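Geranylgeranyl pyrophosphate synthase (Corynebacterium glutamicum, PDB 3LMD) probably makes long-chain isoprenoid diphosphates, as a magnesium-dependent transferase of the FPP/GGPP synthase family of trans-prenyltransferases. Local coordinates at residues 221-227 / 327-332. Sequence-based numbering, arbitrary orientation.
Sequences HIDALKN and ELDRLP
Arg-330 reaches over Ala-224 and grips Asp-223 end-on. NH1 and NH2 both donate to one oxygen, Asp-223 OD2, at 2.9 and 3.1 Å. They meet it on its anti side, from opposite faces of the carboxylate plane. That carboxylate is turned 68° from the guanidinium. With chi1 at -166°, Asp-223 CG lies opposite its own backbone N, which swings OD2 toward the arginine. OD1 has a long salt bridge to Lys-226.

NH1 has a second acceptor. NH1 also donates to Glu-327 OE1 at 2.9 Å, and OE1 receives it on its syn lone pair; both acceptors lie close to the guanidinium plane. NH2 also pairs with Glu-220, just before the helical segment 221-227. The Glu-327 chain bends at chi2 (-65°), which brings its carboxylate against Asn-227 CB. Asn-227 ND2 gives weak bonds to both oxygens, with the amide nearly perpendicular to the carboxylate. ND2 and Arg-330 NH1 are both donors and do not bond to each other.

At the other end, one water joins the segments. It donates to Arg-330 O and is hydrogen-bonded to His-221 NE2 at 2.8 Å. Pro-332 CD packs over one face of the imidazole, a CH-pi contact 3.9 Å from the ring centroid. Beside the polar groups, Leu-331 CD1 meets Leu-225 CD2 at 3.7 Å, while Leu-331 CD2 touches Ala-224 CB and His-221 CB. Phe-88 packs on both leucines and Pro-332.

The contact joins helix 219-246 to helix 309-328 and to the type I turn Leu-328 to Leu-331 with the proline after it, within the all-helical prenyltransferase fold and away from the metal sites. Three acidic side chains share the guanidinium, so its charge probably offsets their mutual repulsion and favours their ionised forms.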
ATOM      1  N   HIS A 221      22.743   6.108 -20.238  1.00 28.69           N
ATOM      2  CA  HIS A 221      23.301   5.150 -19.311  1.00 35.02           C
ATOM      3  C   HIS A 221      22.251   4.754 -18.285  1.00 34.25           C
ATOM      4  O   HIS A 221      22.172   3.588 -17.917  1.00 30.66           O
ATOM      5  CB  HIS A 221      24.557   5.693 -18.630  1.00 35.35           C
ATOM      6  CG  HIS A 221      25.675   5.979 -19.584  1.00 42.19           C
ATOM      7  ND1 HIS A 221      26.755   6.769 -19.254  1.00 42.26           N
ATOM      8  CD2 HIS A 221      25.874   5.579 -20.862  1.00 42.62           C
ATOM      9  CE1 HIS A 221      27.577   6.839 -20.289  1.00 47.37           C
ATOM     10  NE2 HIS A 221      27.069   6.119 -21.274  1.00 45.68           N
ATOM     11  N   ILE A 222      21.456   5.722 -17.845  1.00 29.30           N
ATOM     12  CA  ILE A 222      20.321   5.438 -16.963  1.00 32.16           C
ATOM     13  C   ILE A 222      19.384   4.441 -17.656  1.00 32.51           C
ATOM     14  O   ILE A 222      18.966   3.437 -17.060  1.00 31.29           O
ATOM     15  CB  ILE A 222      19.532   6.710 -16.645  1.00 33.77           C
ATOM     16  CG1 ILE A 222      20.382   7.709 -15.826  1.00 31.12           C
ATOM     17  CG2 ILE A 222      18.218   6.381 -15.899  1.00 28.99           C
ATOM     18  CD1 ILE A 222      19.642   9.102 -15.663  1.00 28.05           C
ATOM     19  N   ASP A 223      19.066   4.717 -18.919  1.00 31.80           N
ATOM     20  CA  ASP A 223      18.179   3.847 -19.682  1.00 35.80           C
ATOM     21  C   ASP A 223      18.774   2.442 -19.854  1.00 35.41           C
ATOM     22  O   ASP A 223      18.068   1.432 -19.743  1.00 30.20           O
ATOM     23  CB  ASP A 223      17.862   4.463 -21.052  1.00 34.23           C
ATOM     24  CG  ASP A 223      16.685   3.782 -21.730  1.00 32.80           C
ATOM     25  OD1 ASP A 223      15.557   3.924 -21.218  1.00 34.12           O
ATOM     26  OD2 ASP A 223      16.897   3.091 -22.753  1.00 34.76           O
ATOM     27  N   ALA A 224      20.073   2.373 -20.144  1.00 29.44           N
ATOM     28  CA  ALA A 224      20.717   1.085 -20.335  1.00 29.84           C
ATOM     29  C   ALA A 224      20.685   0.253 -19.049  1.00 27.46           C
ATOM     30  O   ALA A 224      20.528  -0.965 -19.097  1.00 26.68           O
ATOM     31  CB  ALA A 224      22.172   1.281 -20.791  1.00 30.43           C
ATOM     32  N   LEU A 225      20.901   0.896 -17.902  1.00 27.01           N
ATOM     33  CA  LEU A 225      20.957   0.154 -16.628  1.00 22.84           C
ATOM     34  C   LEU A 225      19.560  -0.334 -16.219  1.00 25.33           C
ATOM     35  O   LEU A 225      19.388  -1.445 -15.690  1.00 24.54           O
ATOM     36  CB  LEU A 225      21.565   1.039 -15.503  1.00 23.55           C
ATOM     37  CG  LEU A 225      23.095   1.075 -15.727  1.00 31.25           C
ATOM     38  CD1 LEU A 225      23.712   2.406 -15.225  1.00 27.05           C
ATOM     39  CD2 LEU A 225      23.752  -0.109 -15.099  1.00 28.62           C
ATOM     40  N   LYS A 226      18.573   0.495 -16.489  1.00 27.34           N
ATOM     41  CA  LYS A 226      17.191   0.100 -16.318  1.00 29.66           C
ATOM     42  C   LYS A 226      16.879  -1.173 -17.144  1.00 31.28           C
ATOM     43  O   LYS A 226      16.353  -2.171 -16.623  1.00 29.24           O
ATOM     44  CB  LYS A 226      16.281   1.237 -16.774  1.00 27.06           C
ATOM     45  CG  LYS A 226      14.797   0.859 -16.643  1.00 30.88           C
ATOM     46  CD  LYS A 226      13.828   1.999 -17.048  1.00 40.42           C
ATOM     47  CE  LYS A 226      13.873   2.270 -18.529  1.00 48.74           C
ATOM     48  NZ  LYS A 226      12.510   2.663 -19.011  1.00 58.44           N
ATOM     49  N   ASN A 227      17.219  -1.133 -18.431  1.00 23.79           N
ATOM     50  CA  ASN A 227      16.885  -2.233 -19.349  1.00 26.06           C
ATOM     51  C   ASN A 227      17.682  -3.477 -19.000  1.00 24.11           C
ATOM     52  O   ASN A 227      17.205  -4.619 -19.137  1.00 28.11           O
ATOM     53  CB  ASN A 227      17.160  -1.811 -20.799  1.00 29.34           C
ATOM     54  CG  ASN A 227      16.152  -0.784 -21.330  1.00 30.78           C
ATOM     55  OD1 ASN A 227      15.137  -0.494 -20.710  1.00 38.17           O
ATOM     56  ND2 ASN A 227      16.447  -0.237 -22.493  1.00 33.61           N
ATOM     57  N   GLU A 327      22.427  -4.205 -23.740  1.00 27.19           N
ATOM     58  CA  GLU A 327      22.308  -3.028 -22.861  1.00 27.62           C
ATOM     59  C   GLU A 327      23.666  -2.599 -22.321  1.00 26.36           C
ATOM     60  O   GLU A 327      23.986  -1.397 -22.311  1.00 30.10           O
ATOM     61  CB  GLU A 327      21.276  -3.270 -21.756  1.00 28.50           C
ATOM     62  CG  GLU A 327      19.884  -3.559 -22.369  1.00 26.27           C
ATOM     63  CD  GLU A 327      19.311  -2.356 -23.132  1.00 33.41           C
ATOM     64  OE1 GLU A 327      19.731  -1.194 -22.888  1.00 30.74           O
ATOM     65  OE2 GLU A 327      18.378  -2.566 -23.927  1.00 34.86           O
ATOM     66  N   LEU A 328      24.485  -3.570 -21.924  1.00 24.04           N
ATOM     67  CA  LEU A 328      25.820  -3.251 -21.435  1.00 27.87           C
ATOM     68  C   LEU A 328      26.698  -2.604 -22.527  1.00 35.37           C
ATOM     69  O   LEU A 328      27.610  -1.826 -22.218  1.00 32.63           O
ATOM     70  CB  LEU A 328      26.510  -4.500 -20.907  1.00 25.76           C
ATOM     71  CG  LEU A 328      25.869  -5.103 -19.631  1.00 26.55           C
ATOM     72  CD1 LEU A 328      26.685  -6.316 -19.189  1.00 32.04           C
ATOM     73  CD2 LEU A 328      25.740  -4.096 -18.497  1.00 26.51           C
ATOM     74  N   ASP A 329      26.424  -2.933 -23.786  1.00 31.84           N
ATOM     75  CA  ASP A 329      27.108  -2.292 -24.904  1.00 35.41           C
ATOM     76  C   ASP A 329      26.944  -0.789 -24.826  1.00 38.45           C
ATOM     77  O   ASP A 329      27.773  -0.053 -25.323  1.00 35.39           O
ATOM     78  CB  ASP A 329      26.522  -2.741 -26.244  1.00 41.74           C
ATOM     79  CG  ASP A 329      27.239  -3.938 -26.838  1.00 51.14           C
ATOM     80  OD1 ASP A 329      28.365  -4.268 -26.397  1.00 55.17           O
ATOM     81  OD2 ASP A 329      26.667  -4.554 -27.765  1.00 54.84           O
ATOM     82  N   ARG A 330      25.848  -0.329 -24.235  1.00 31.93           N
ATOM     83  CA  ARG A 330      25.571   1.101 -24.175  1.00 32.43           C
ATOM     84  C   ARG A 330      26.367   1.838 -23.091  1.00 33.19           C
ATOM     85  O   ARG A 330      26.347   3.077 -23.013  1.00 34.33           O
ATOM     86  CB  ARG A 330      24.074   1.357 -23.983  1.00 36.65           C
ATOM     87  CG  ARG A 330      23.174   0.724 -25.062  1.00 31.23           C
ATOM     88  CD  ARG A 330      21.719   0.774 -24.612  1.00 37.65           C
ATOM     89  NE  ARG A 330      21.173   2.130 -24.691  1.00 38.81           N
ATOM     90  CZ  ARG A 330      19.985   2.464 -24.213  1.00 40.60           C
ATOM     91  NH1 ARG A 330      19.245   1.537 -23.613  1.00 36.38           N
ATOM     92  NH2 ARG A 330      19.530   3.711 -24.327  1.00 34.42           N
ATOM     93  N   LEU A 331      27.062   1.074 -22.257  1.00 31.63           N
ATOM     94  CA  LEU A 331      27.749   1.626 -21.093  1.00 32.84           C
ATOM     95  C   LEU A 331      29.250   1.583 -21.345  1.00 34.96           C
ATOM     96  O   LEU A 331      29.748   0.692 -22.063  1.00 35.07           O
ATOM     97  CB  LEU A 331      27.450   0.778 -19.830  1.00 30.59           C
ATOM     98  CG  LEU A 331      25.979   0.753 -19.403  1.00 32.61           C
ATOM     99  CD1 LEU A 331      25.755  -0.267 -18.262  1.00 27.89           C
ATOM    100  CD2 LEU A 331      25.514   2.149 -18.980  1.00 29.57           C
ATOM    101  N   PRO A 332      29.975   2.515 -20.719  1.00 38.15           N
ATOM    102  CA  PRO A 332      31.423   2.539 -20.837  1.00 41.01           C
ATOM    103  C   PRO A 332      32.075   1.353 -20.160  1.00 44.52           C
ATOM    104  O   PRO A 332      31.654   0.887 -19.075  1.00 37.40           O
ATOM    105  CB  PRO A 332      31.821   3.844 -20.129  1.00 45.13           C
ATOM    106  CG  PRO A 332      30.750   4.114 -19.188  1.00 45.14           C
ATOM    107  CD  PRO A 332      29.474   3.640 -19.913  1.00 39.04           C
TER
HETATM  108  O   HOH W   1      28.758   5.045 -23.222  1.00 58.60           O